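Local coordinates for protein type II restriction enzyme AgeI (Thalassobius gelatinovorus, PDB 5DWA) that recognises the double-stranded DNA sequence 5'-ACCGGT-3' and cleaves it after the adenine, working as a dimer assembled from monomers, at residues A[62-74]-A[197-211]. Numbering follows the deposited sequence.
With nucleotides of chain C.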
ATOM      1  N   ASN A  62      16.918  -0.383  20.869  1.00 16.66           N
ATOM      2  CA  ASN A  62      15.732  -0.869  20.189  1.00 16.47           C
ATOM      3  C   ASN A  62      16.028  -0.966  18.691  1.00 15.83           C
ATOM      4  O   ASN A  62      16.266   0.045  18.031  1.00 15.45           O
ATOM      5  CB  ASN A  62      14.543   0.060  20.477  1.00 15.95           C
ATOM      6  CG  ASN A  62      13.235  -0.455  19.908  1.00 16.58           C
ATOM      7  OD1 ASN A  62      13.222  -1.278  18.989  1.00 15.97           O
ATOM      8  ND2 ASN A  62      12.122   0.025  20.458  1.00 16.16           N
ATOM      9  N   PRO A  63      16.017  -2.193  18.145  1.00 15.59           N
ATOM     10  CA  PRO A  63      16.367  -2.358  16.731  1.00 13.53           C
ATOM     11  C   PRO A  63      15.470  -1.518  15.828  1.00 13.58           C
ATOM     12  O   PRO A  63      15.927  -0.900  14.871  1.00 14.00           O
ATOM     13  CB  PRO A  63      16.148  -3.857  16.490  1.00 14.30           C
ATOM     14  CG  PRO A  63      16.318  -4.486  17.841  1.00 14.51           C
ATOM     15  CD  PRO A  63      15.742  -3.479  18.805  1.00 14.46           C
ATOM     16  N   SER A  64      14.192  -1.468  16.165  1.00 13.42           N
ATOM     17  CA  SER A  64      13.247  -0.684  15.378  1.00 13.26           C
ATOM     18  C   SER A  64      13.617   0.802  15.391  1.00 12.95           C
ATOM     19  O   SER A  64      13.462   1.488  14.380  1.00 13.51           O
ATOM     20  CB  SER A  64      11.827  -0.892  15.898  1.00 11.87           C
ATOM     21  OG  SER A  64      10.871  -0.310  15.035  1.00 12.10           O
ATOM     22  N   ASP A  65      14.122   1.284  16.526  1.00 13.82           N
ATOM     23  CA  ASP A  65      14.580   2.670  16.628  1.00 14.50           C
ATOM     24  C   ASP A  65      15.857   2.902  15.824  1.00 14.21           C
ATOM     25  O   ASP A  65      16.036   3.968  15.243  1.00 15.25           O
ATOM     26  CB  ASP A  65      14.813   3.067  18.094  1.00 16.11           C
ATOM     27  CG  ASP A  65      13.524   3.376  18.833  1.00 19.07           C
ATOM     28  OD1 ASP A  65      12.436   3.039  18.328  1.00 19.45           O
ATOM     29  OD2 ASP A  65      13.604   3.958  19.933  1.00 21.06           O
ATOM     30  N   LEU A  66      16.739   1.905  15.768  1.00 13.85           N
ATOM     31  CA  LEU A  66      17.938   2.052  14.955  1.00 13.45           C
ATOM     32  C   LEU A  66      17.558   2.164  13.488  1.00 13.32           C
ATOM     33  O   LEU A  66      18.152   2.926  12.734  1.00 15.19           O
ATOM     34  CB  LEU A  66      18.900   0.884  15.155  1.00 14.32           C
ATOM     35  CG  LEU A  66      19.572   0.787  16.524  1.00 15.54           C
ATOM     36  CD1 LEU A  66      20.386  -0.488  16.613  1.00 16.77           C
ATOM     37  CD2 LEU A  66      20.461   2.006  16.750  1.00 17.44           C
ATOM     38  N   TRP A  67      16.560   1.393  13.077  1.00 13.24           N
ATOM     39  CA  TRP A  67      16.108   1.456  11.696  1.00 11.84           C
ATOM     40  C   TRP A  67      15.448   2.796  11.396  1.00 12.75           C
ATOM     41  O   TRP A  67      15.758   3.447  10.398  1.00 14.14           O
ATOM     42  CB  TRP A  67      15.130   0.319  11.418  1.00 11.58           C
ATOM     43  CG  TRP A  67      14.727   0.141   9.999  1.00 11.39           C
ATOM     44  CD1 TRP A  67      13.740   0.799   9.324  1.00 11.79           C
ATOM     45  CD2 TRP A  67      15.287  -0.799   9.082  1.00 10.22           C
ATOM     46  NE1 TRP A  67      13.654   0.325   8.029  1.00 10.48           N
ATOM     47  CE2 TRP A  67      14.595  -0.656   7.861  1.00 10.87           C
ATOM     48  CE3 TRP A  67      16.303  -1.759   9.182  1.00 10.80           C
ATOM     49  CZ2 TRP A  67      14.903  -1.441   6.736  1.00 11.41           C
ATOM     50  CZ3 TRP A  67      16.595  -2.543   8.074  1.00 11.20           C
ATOM     51  CH2 TRP A  67      15.892  -2.380   6.864  1.00 11.70           C
ATOM     52  N   HIS A  68      14.524   3.194  12.269  1.00 12.32           N
ATOM     53  CA  HIS A  68      13.651   4.325  12.000  1.00 13.11           C
ATOM     54  C   HIS A  68      14.268   5.673  12.336  1.00 13.53           C
ATOM     55  O   HIS A  68      14.080   6.629  11.587  1.00 13.82           O
ATOM     56  CB  HIS A  68      12.335   4.158  12.771  1.00 14.24           C
ATOM     57  CG  HIS A  68      11.356   5.265  12.546  1.00 17.17           C
ATOM     58  ND1 HIS A  68      10.909   5.622  11.293  1.00 18.36           N
ATOM     59  CD2 HIS A  68      10.739   6.097  13.419  1.00 19.69           C
ATOM     60  CE1 HIS A  68      10.059   6.628  11.404  1.00 20.05           C
ATOM     61  NE2 HIS A  68       9.939   6.934  12.683  1.00 21.13           N
ATOM     62  N   HIS A  69      14.975   5.760  13.462  1.00 13.54           N
ATOM     63  CA  HIS A  69      15.515   7.048  13.904  1.00 13.47           C
ATOM     64  C   HIS A  69      16.948   7.275  13.438  1.00 14.24           C
ATOM     65  O   HIS A  69      17.416   8.412  13.447  1.00 15.80           O
ATOM     66  CB  HIS A  69      15.463   7.188  15.437  1.00 14.20           C
ATOM     67  CG  HIS A  69      14.081   7.336  15.992  1.00 15.47           C
ATOM     68  ND1 HIS A  69      13.125   8.140  15.414  1.00 16.69           N
ATOM     69  CD2 HIS A  69      13.501   6.794  17.090  1.00 17.02           C
ATOM     70  CE1 HIS A  69      12.012   8.081  16.120  1.00 17.68           C
ATOM     71  NE2 HIS A  69      12.214   7.271  17.146  1.00 17.95           N
ATOM     72  N   VAL A  70      17.649   6.212  13.038  1.00 13.48           N
ATOM     73  CA  VAL A  70      19.041   6.366  12.605  1.00 14.09           C
ATOM     74  C   VAL A  70      19.199   6.130  11.106  1.00 13.74           C
ATOM     75  O   VAL A  70      19.466   7.065  10.361  1.00 15.68           O
ATOM     76  CB  VAL A  70      19.993   5.422  13.375  1.00 14.65           C
ATOM     77  CG1 VAL A  70      21.445   5.607  12.902  1.00 15.37           C
ATOM     78  CG2 VAL A  70      19.873   5.667  14.866  1.00 15.35           C
ATOM     79  N   LEU A  71      19.007   4.891  10.654  1.00 13.32           N
ATOM     80  CA  LEU A  71      19.235   4.558   9.246  1.00 12.67           C
ATOM     81  C   LEU A  71      18.317   5.334   8.296  1.00 12.14           C
ATOM     82  O   LEU A  71      18.780   5.921   7.327  1.00 12.67           O
ATOM     83  CB  LEU A  71      19.075   3.044   9.014  1.00 12.98           C
ATOM     84  CG  LEU A  71      20.043   2.122   9.769  1.00 14.02           C
ATOM     85  CD1 LEU A  71      19.871   0.660   9.343  1.00 15.11           C
ATOM     86  CD2 LEU A  71      21.499   2.571   9.583  1.00 14.88           C
ATOM     87  N   TYR A  72      17.019   5.350   8.593  1.00 11.92           N
ATOM     88  CA  TYR A  72      16.060   6.134   7.814  1.00 12.35           C
ATOM     89  C   TYR A  72      16.462   7.588   7.682  1.00 12.54           C
ATOM     90  O   TYR A  72      16.474   8.153   6.591  1.00 13.39           O
ATOM     91  CB  TYR A  72      14.698   6.039   8.486  1.00 12.42           C
ATOM     92  CG  TYR A  72      13.571   6.884   7.937  1.00 11.65           C
ATOM     93  CD1 TYR A  72      13.230   6.866   6.588  1.00 11.98           C
ATOM     94  CD2 TYR A  72      12.772   7.619   8.803  1.00 13.20           C
ATOM     95  CE1 TYR A  72      12.155   7.606   6.112  1.00 12.14           C
ATOM     96  CE2 TYR A  72      11.712   8.353   8.340  1.00 13.16           C
ATOM     97  CZ  TYR A  72      11.393   8.336   7.009  1.00 12.68           C
ATOM     98  OH  TYR A  72      10.307   9.066   6.585  1.00 13.48           O
ATOM     99  N   ARG A  73      16.784   8.191   8.819  0.56 12.03           N
ATOM    100  CA  ARG A  73      17.088   9.614   8.862  0.56 13.85           C
ATOM    101  C   ARG A  73      18.363   9.946   8.110  0.56 15.02           C
ATOM    102  O   ARG A  73      18.418  10.919   7.357  0.56 17.18           O
ATOM    103  CB  ARG A  73      17.206  10.085  10.309  0.56 15.97           C
ATOM    104  CG  ARG A  73      15.896  10.064  11.052  0.56 16.26           C
ATOM    105  CD  ARG A  73      14.865  10.973  10.410  0.56 18.50           C
ATOM    106  NE  ARG A  73      13.573  10.815  11.063  0.56 20.22           N
ATOM    107  CZ  ARG A  73      12.466  11.462  10.718  0.56 18.17           C
ATOM    108  NH1 ARG A  73      12.476  12.326   9.712  0.56 18.80           N
ATOM    109  NH2 ARG A  73      11.345  11.235  11.377  0.56 18.40           N
ATOM    110  N   ILE A  74      19.392   9.139   8.327  1.00 14.75           N
ATOM    111  CA  ILE A  74      20.655   9.341   7.644  1.00 16.08           C
ATOM    112  C   ILE A  74      20.476   9.153   6.136  1.00 15.23           C
ATOM    113  O   ILE A  74      20.988   9.935   5.339  1.00 16.04           O
ATOM    114  CB  ILE A  74      21.745   8.389   8.181  1.00 17.10           C
ATOM    115  CG1 ILE A  74      22.100   8.768   9.623  1.00 18.06           C
ATOM    116  CG2 ILE A  74      22.978   8.447   7.311  1.00 17.71           C
ATOM    117  CD1 ILE A  74      23.116   7.857  10.280  1.00 18.39           C
ATOM    118  N   LEU A 197       9.677  -5.076  11.967  1.00 13.50           N
ATOM    119  CA  LEU A 197      10.310  -4.108  12.849  1.00 14.21           C
ATOM    120  C   LEU A 197       9.250  -3.289  13.581  1.00 13.27           C
ATOM    121  O   LEU A 197       9.585  -2.516  14.489  1.00 14.48           O
ATOM    122  CB  LEU A 197      11.245  -3.188  12.063  1.00 14.58           C
ATOM    123  CG  LEU A 197      12.423  -3.910  11.414  1.00 15.05           C
ATOM    124  CD1 LEU A 197      13.288  -2.909  10.693  1.00 16.82           C
ATOM    125  CD2 LEU A 197      13.218  -4.661  12.464  1.00 16.38           C
ATOM    126  N   ASP A 198       7.989  -3.455  13.176  1.00 13.73           N
ATOM    127  CA  ASP A 198       6.844  -2.755  13.782  1.00 14.24           C
ATOM    128  C   ASP A 198       7.168  -1.273  13.963  1.00 13.41           C
ATOM    129  O   ASP A 198       7.028  -0.723  15.057  1.00 13.67           O
ATOM    130  CB  ASP A 198       6.458  -3.398  15.122  1.00 14.16           C
ATOM    131  CG  ASP A 198       5.115  -2.883  15.670  1.00 15.68           C
ATOM    132  OD1 ASP A 198       4.303  -2.340  14.891  1.00 16.80           O
ATOM    133  OD2 ASP A 198       4.871  -3.045  16.884  1.00 17.35           O
ATOM    134  N   VAL A 199       7.640  -0.646  12.892  1.00 13.69           N
ATOM    135  CA  VAL A 199       7.956   0.777  12.924  1.00 13.34           C
ATOM    136  C   VAL A 199       6.702   1.628  12.792  1.00 15.35           C
ATOM    137  O   VAL A 199       5.946   1.485  11.827  1.00 18.40           O
ATOM    138  CB  VAL A 199       8.929   1.172  11.799  1.00 14.08           C
ATOM    139  CG1 VAL A 199       9.055   2.709  11.706  1.00 14.95           C
ATOM    140  CG2 VAL A 199      10.290   0.541  12.017  1.00 14.41           C
ATOM    141  N   LYS A 200       6.486   2.510  13.763  1.00 13.68           N
ATOM    142  CA  LYS A 200       5.537   3.612  13.614  1.00 13.60           C
ATOM    143  C   LYS A 200       5.771   4.633  14.699  1.00 13.24           C
ATOM    144  O   LYS A 200       5.588   4.351  15.884  1.00 14.04           O
ATOM    145  CB  LYS A 200       4.077   3.158  13.670  1.00 13.99           C
ATOM    146  CG  LYS A 200       3.054   4.303  13.527  1.00 13.23           C
ATOM    147  CD  LYS A 200       3.172   5.026  12.179  1.00 13.15           C
ATOM    148  CE  LYS A 200       2.047   6.058  12.004  1.00 11.85           C
ATOM    149  NZ  LYS A 200       2.101   6.737  10.669  1.00 11.52           N
ATOM    150  N   SER A 201       6.181   5.825  14.293  0.67 12.21           N
ATOM    151  CA  SER A 201       6.219   6.962  15.203  0.67 13.29           C
ATOM    152  C   SER A 201       5.443   8.092  14.564  0.67 14.93           C
ATOM    153  O   SER A 201       5.400   8.210  13.341  0.67 16.52           O
ATOM    154  CB  SER A 201       7.652   7.394  15.510  0.67 15.65           C
ATOM    155  OG  SER A 201       8.168   8.213  14.476  0.67 15.96           O
ATOM    156  N   PHE A 202       4.826   8.924  15.393  1.00 14.12           N
ATOM    157  CA  PHE A 202       4.075  10.053  14.898  1.00 13.36           C
ATOM    158  C   PHE A 202       4.971  11.270  15.076  1.00 14.95           C
ATOM    159  O   PHE A 202       5.319  11.626  16.199  1.00 16.69           O
ATOM    160  CB  PHE A 202       2.746  10.198  15.638  1.00 14.31           C
ATOM    161  CG  PHE A 202       1.768   9.102  15.332  1.00 14.41           C
ATOM    162  CD1 PHE A 202       0.792   9.280  14.368  1.00 15.12           C
ATOM    163  CD2 PHE A 202       1.832   7.883  15.993  1.00 15.93           C
ATOM    164  CE1 PHE A 202      -0.119   8.276  14.081  1.00 15.49           C
ATOM    165  CE2 PHE A 202       0.926   6.874  15.708  1.00 16.82           C
ATOM    166  CZ  PHE A 202      -0.048   7.071  14.755  1.00 16.02           C
ATOM    167  N   PRO A 203       5.410  11.869  13.963  1.00 14.38           N
ATOM    168  CA  PRO A 203       6.278  13.034  14.102  1.00 14.30           C
ATOM    169  C   PRO A 203       5.449  14.257  14.461  1.00 15.06           C
ATOM    170  O   PRO A 203       4.260  14.303  14.128  1.00 15.63           O
ATOM    171  CB  PRO A 203       6.904  13.172  12.713  1.00 15.25           C
ATOM    172  CG  PRO A 203       5.849  12.648  11.789  1.00 15.27           C
ATOM    173  CD  PRO A 203       5.192  11.505  12.549  1.00 14.75           C
ATOM    174  N   PRO A 204       6.059  15.236  15.144  1.00 15.94           N
ATOM    175  CA  PRO A 204       5.337  16.499  15.291  1.00 15.42           C
ATOM    176  C   PRO A 204       5.003  17.035  13.909  1.00 15.69           C
ATOM    177  O   PRO A 204       5.828  16.885  13.004  1.00 16.45           O
ATOM    178  CB  PRO A 204       6.344  17.401  16.020  1.00 16.18           C
ATOM    179  CG  PRO A 204       7.699  16.755  15.785  1.00 16.59           C
ATOM    180  CD  PRO A 204       7.397  15.278  15.757  1.00 15.67           C
ATOM    181  N   PRO A 205       3.833  17.665  13.743  1.00 15.91           N
ATOM    182  CA  PRO A 205       2.840  18.024  14.763  1.00 17.47           C
ATOM    183  C   PRO A 205       1.782  16.960  15.056  1.00 18.01           C
ATOM    184  O   PRO A 205       0.680  17.300  15.492  1.00 19.84           O
ATOM    185  CB  PRO A 205       2.175  19.251  14.144  1.00 17.45           C
ATOM    186  CG  PRO A 205       2.160  18.896  12.671  1.00 17.02           C
ATOM    187  CD  PRO A 205       3.478  18.220  12.423  1.00 17.02           C
ATOM    188  N   HIS A 206       2.102  15.695  14.817  1.00 16.38           N
ATOM    189  CA  HIS A 206       1.116  14.625  14.931  1.00 17.49           C
ATOM    190  C   HIS A 206       1.356  13.706  16.126  1.00 18.81           C
ATOM    191  O   HIS A 206       0.532  12.834  16.417  1.00 21.78           O
ATOM    192  CB  HIS A 206       1.105  13.787  13.647  1.00 17.75           C
ATOM    193  CG  HIS A 206       0.985  14.600  12.400  1.00 18.96           C
ATOM    194  ND1 HIS A 206      -0.185  15.223  12.028  1.00 19.74           N
ATOM    195  CD2 HIS A 206       1.888  14.881  11.435  1.00 18.76           C
ATOM    196  CE1 HIS A 206       0.006  15.862  10.888  1.00 19.97           C
ATOM    197  NE2 HIS A 206       1.257  15.671  10.507  1.00 20.29           N
ATOM    198  N   GLY A 207       2.492  13.872  16.787  1.00 16.85           N
ATOM    199  CA  GLY A 207       2.838  13.054  17.933  1.00 18.21           C
ATOM    200  C   GLY A 207       4.190  13.415  18.506  1.00 19.18           C
ATOM    201  O   GLY A 207       4.720  14.500  18.237  1.00 19.81           O
ATOM    202  N   ASP A 208       4.753  12.502  19.294  1.00 19.39           N
ATOM    203  CA  ASP A 208       5.980  12.767  20.039  1.00 19.12           C
ATOM    204  C   ASP A 208       7.192  11.970  19.557  1.00 17.44           C
ATOM    205  O   ASP A 208       8.180  11.846  20.282  1.00 18.55           O
ATOM    206  CB  ASP A 208       5.745  12.498  21.533  1.00 20.18           C
ATOM    207  CG  ASP A 208       5.468  11.028  21.842  1.00 20.96           C
ATOM    208  OD1 ASP A 208       5.427  10.196  20.907  1.00 19.42           O
ATOM    209  OD2 ASP A 208       5.282  10.712  23.035  1.00 21.88           O
ATOM    210  N   LEU A 209       7.093  11.416  18.348  1.00 15.67           N
ATOM    211  CA  LEU A 209       8.183  10.671  17.694  1.00 15.59           C
ATOM    212  C   LEU A 209       8.597   9.366  18.374  1.00 15.87           C
ATOM    213  O   LEU A 209       9.503   8.692  17.899  1.00 18.61           O
ATOM    214  CB  LEU A 209       9.433  11.547  17.545  1.00 17.42           C
ATOM    215  CG  LEU A 209       9.502  12.467  16.326  1.00 18.35           C
ATOM    216  CD1 LEU A 209      10.591  13.516  16.525  1.00 20.26           C
ATOM    217  CD2 LEU A 209       9.750  11.678  15.042  1.00 18.95           C
ATOM    218  N   VAL A 210       7.945   9.001  19.469  1.00 15.41           N
ATOM    219  CA  VAL A 210       8.268   7.740  20.117  1.00 14.81           C
ATOM    220  C   VAL A 210       7.722   6.593  19.265  1.00 14.40           C
ATOM    221  O   VAL A 210       6.552   6.570  18.901  1.00 14.25           O
ATOM    222  CB  VAL A 210       7.711   7.676  21.552  1.00 14.26           C
ATOM    223  CG1 VAL A 210       8.090   6.364  22.215  1.00 15.71           C
ATOM    224  CG2 VAL A 210       8.261   8.850  22.365  1.00 16.46           C
ATOM    225  N   ASN A 211       8.593   5.644  18.954  1.00 14.81           N
ATOM    226  CA  ASN A 211       8.287   4.575  18.017  1.00 14.24           C
ATOM    227  C   ASN A 211       7.562   3.406  18.687  1.00 14.62           C
ATOM    228  O   ASN A 211       8.168   2.386  19.025  1.00 14.81           O
ATOM    229  CB  ASN A 211       9.601   4.155  17.365  1.00 13.56           C
ATOM    230  CG  ASN A 211       9.462   2.980  16.424  1.00 14.21           C
ATOM    231  OD1 ASN A 211       8.400   2.731  15.859  1.00 14.63           O
ATOM    232  ND2 ASN A 211      10.557   2.260  16.242  1.00 13.90           N
TER
ATOM    233  P    DT C   9       3.803  15.457   7.757  1.00 12.64           P
ATOM    234  OP1  DT C   9       4.176  16.698   7.054  1.00 14.74           O
ATOM    235  OP2  DT C   9       3.989  15.335   9.223  1.00 13.39           O
ATOM    236  O5'  DT C   9       2.293  15.130   7.395  1.00 12.57           O
ATOM    237  C5'  DT C   9       1.923  14.989   6.049  1.00 12.82           C
ATOM    238  C4'  DT C   9       0.546  14.387   5.957  1.00 12.28           C
ATOM    239  O4'  DT C   9       0.550  13.094   6.572  1.00 12.21           O
ATOM    240  C3'  DT C   9      -0.559  15.170   6.667  1.00 12.61           C
ATOM    241  O3'  DT C   9      -1.424  15.688   5.680  1.00 14.22           O
ATOM    242  C2'  DT C   9      -1.247  14.123   7.583  1.00 13.27           C
ATOM    243  C1'  DT C   9      -0.748  12.816   7.000  1.00 12.55           C
ATOM    244  N1   DT C   9      -0.634  11.684   7.942  1.00 13.82           N
ATOM    245  C2   DT C   9      -1.367  10.553   7.707  1.00 14.52           C
ATOM    246  O2   DT C   9      -2.179  10.464   6.803  1.00 15.08           O
ATOM    247  N3   DT C   9      -1.128   9.530   8.581  1.00 14.15           N
ATOM    248  C4   DT C   9      -0.224   9.519   9.628  1.00 13.96           C
ATOM    249  O4   DT C   9      -0.073   8.545  10.356  1.00 15.14           O
ATOM    250  C5   DT C   9       0.525  10.735   9.811  1.00 12.95           C
ATOM    251  C7   DT C   9       1.527  10.848  10.922  1.00 13.47           C
ATOM    252  C6   DT C   9       0.300  11.740   8.957  1.00 13.74           C
ATOM    253  P    DG C   8       7.185   9.332   8.695  1.00 12.56           P
ATOM    254  OP1  DG C   8       8.653   9.509   8.560  1.00 13.44           O
ATOM    255  OP2  DG C   8       6.646   8.726   9.934  1.00 14.21           O
ATOM    256  O5'  DG C   8       6.527  10.751   8.454  1.00 12.05           O
ATOM    257  C5'  DG C   8       6.872  11.460   7.266  1.00 11.36           C
ATOM    258  C4'  DG C   8       5.674  12.203   6.709  1.00 11.02           C
ATOM    259  O4'  DG C   8       4.683  11.262   6.216  1.00 11.55           O
ATOM    260  C3'  DG C   8       4.962  13.092   7.700  1.00 11.65           C
ATOM    261  O3'  DG C   8       4.599  14.276   7.017  1.00 11.91           O
ATOM    262  C2'  DG C   8       3.747  12.241   8.137  1.00 11.82           C
ATOM    263  C1'  DG C   8       3.432  11.456   6.881  1.00 11.67           C
ATOM    264  N9   DG C   8       2.887  10.122   7.104  1.00 11.61           N
ATOM    265  C8   DG C   8       3.324   9.182   8.006  1.00 12.02           C
ATOM    266  N7   DG C   8       2.678   8.038   7.918  1.00 12.23           N
ATOM    267  C5   DG C   8       1.806   8.230   6.856  1.00 11.57           C
ATOM    268  C6   DG C   8       0.859   7.354   6.292  1.00 10.99           C
ATOM    269  O6   DG C   8       0.631   6.185   6.606  1.00 12.38           O
ATOM    270  N1   DG C   8       0.159   7.944   5.242  1.00 11.53           N
ATOM    271  C2   DG C   8       0.352   9.229   4.788  1.00 10.52           C
ATOM    272  N2   DG C   8      -0.415   9.636   3.750  1.00 11.22           N
ATOM    273  N3   DG C   8       1.237  10.059   5.317  1.00 11.29           N
ATOM    274  C4   DG C   8       1.919   9.498   6.344  1.00 10.74           C
ATOM    275  P    DG C   7       8.604   3.193   6.583  1.00 11.17           P
ATOM    276  OP1  DG C   7      10.030   3.378   6.926  1.00 11.29           O
ATOM    277  OP2  DG C   7       7.759   2.297   7.387  1.00 12.73           O
ATOM    278  O5'  DG C   7       7.905   4.626   6.630  1.00 12.07           O
ATOM    279  C5'  DG C   7       8.388   5.694   5.850  1.00 10.92           C
ATOM    280  C4'  DG C   7       7.411   6.857   5.932  1.00 11.08           C
ATOM    281  O4'  DG C   7       6.243   6.569   5.122  1.00 12.00           O
ATOM    282  C3'  DG C   7       6.872   7.133   7.327  1.00 11.27           C
ATOM    283  O3'  DG C   7       6.632   8.505   7.442  1.00 12.38           O
ATOM    284  C2'  DG C   7       5.561   6.337   7.349  1.00 11.93           C
ATOM    285  C1'  DG C   7       5.067   6.550   5.931  1.00 12.14           C
ATOM    286  N9   DG C   7       4.252   5.467   5.417  1.00 11.71           N
ATOM    287  C8   DG C   7       4.028   4.236   5.990  1.00 11.87           C
ATOM    288  N7   DG C   7       3.309   3.449   5.240  1.00 10.99           N
ATOM    289  C5   DG C   7       3.075   4.190   4.092  1.00 10.61           C
ATOM    290  C6   DG C   7       2.359   3.860   2.920  1.00 11.73           C
ATOM    291  O6   DG C   7       1.782   2.798   2.646  1.00 12.86           O
ATOM    292  N1   DG C   7       2.368   4.896   2.000  1.00 11.96           N
ATOM    293  C2   DG C   7       2.987   6.107   2.185  1.00 11.81           C
ATOM    294  N2   DG C   7       2.890   6.981   1.180  1.00 13.02           N
ATOM    295  N3   DG C   7       3.655   6.431   3.278  1.00 11.65           N
ATOM    296  C4   DG C   7       3.660   5.429   4.184  1.00 11.51           C
TER
HETATM  297  O   HOH W   1      11.420   6.067  19.700  1.00 18.30           O
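Ser64 OG is gripped from two directions: it donates to Leu197 O at 2.6 Å and accepts from Asn211 ND2 at 2.9 Å. Through it the first turn of helix 63-78 is tied to the DNA-contacting loop that follows strand 191-196 of the mixed sheet in this PD-(D/E)XK nuclease, a worked example of how a base-contacting loop is fastened to a neighbouring helix. The amide of Asn211 serves both sides. Its ND2 spends its second N-H on Asp65 OD1 (2.9 Å), nearly along the C-O axis of a carboxylate that also forms a salt bridge with Arg243, while its OD1 accepts from Lys200 N, bracing the loop internally. A leucine in place of Asn211 would probably leave Ser64 OG and Asp65 OD1 without this donor and Lys200 N without its acceptor, weakening the tie between helix and loop at this point. Apolar contacts fill in alongside: Leu197 CD1 sits over a face of the Trp67 indole, 3.6 Å from the centroid of its five-membered ring, and Val199 CG1 lies over a face of the His68 imidazole. With CG anti to the backbone N (chi1 -179°), His68 reaches out from the helix until NE2 meets Ser201 OG in the ring plane at 2.8 Å, in one of the two conformers deposited for this serine; either atom could be the donor. Both segments touch the same DNA strand: Tyr72 OH donates to OP1 of DG8 of chain C, and from the braced backbone of Lys200 its NZ reaches O4 of DT9 of chain C at 2.8 Å.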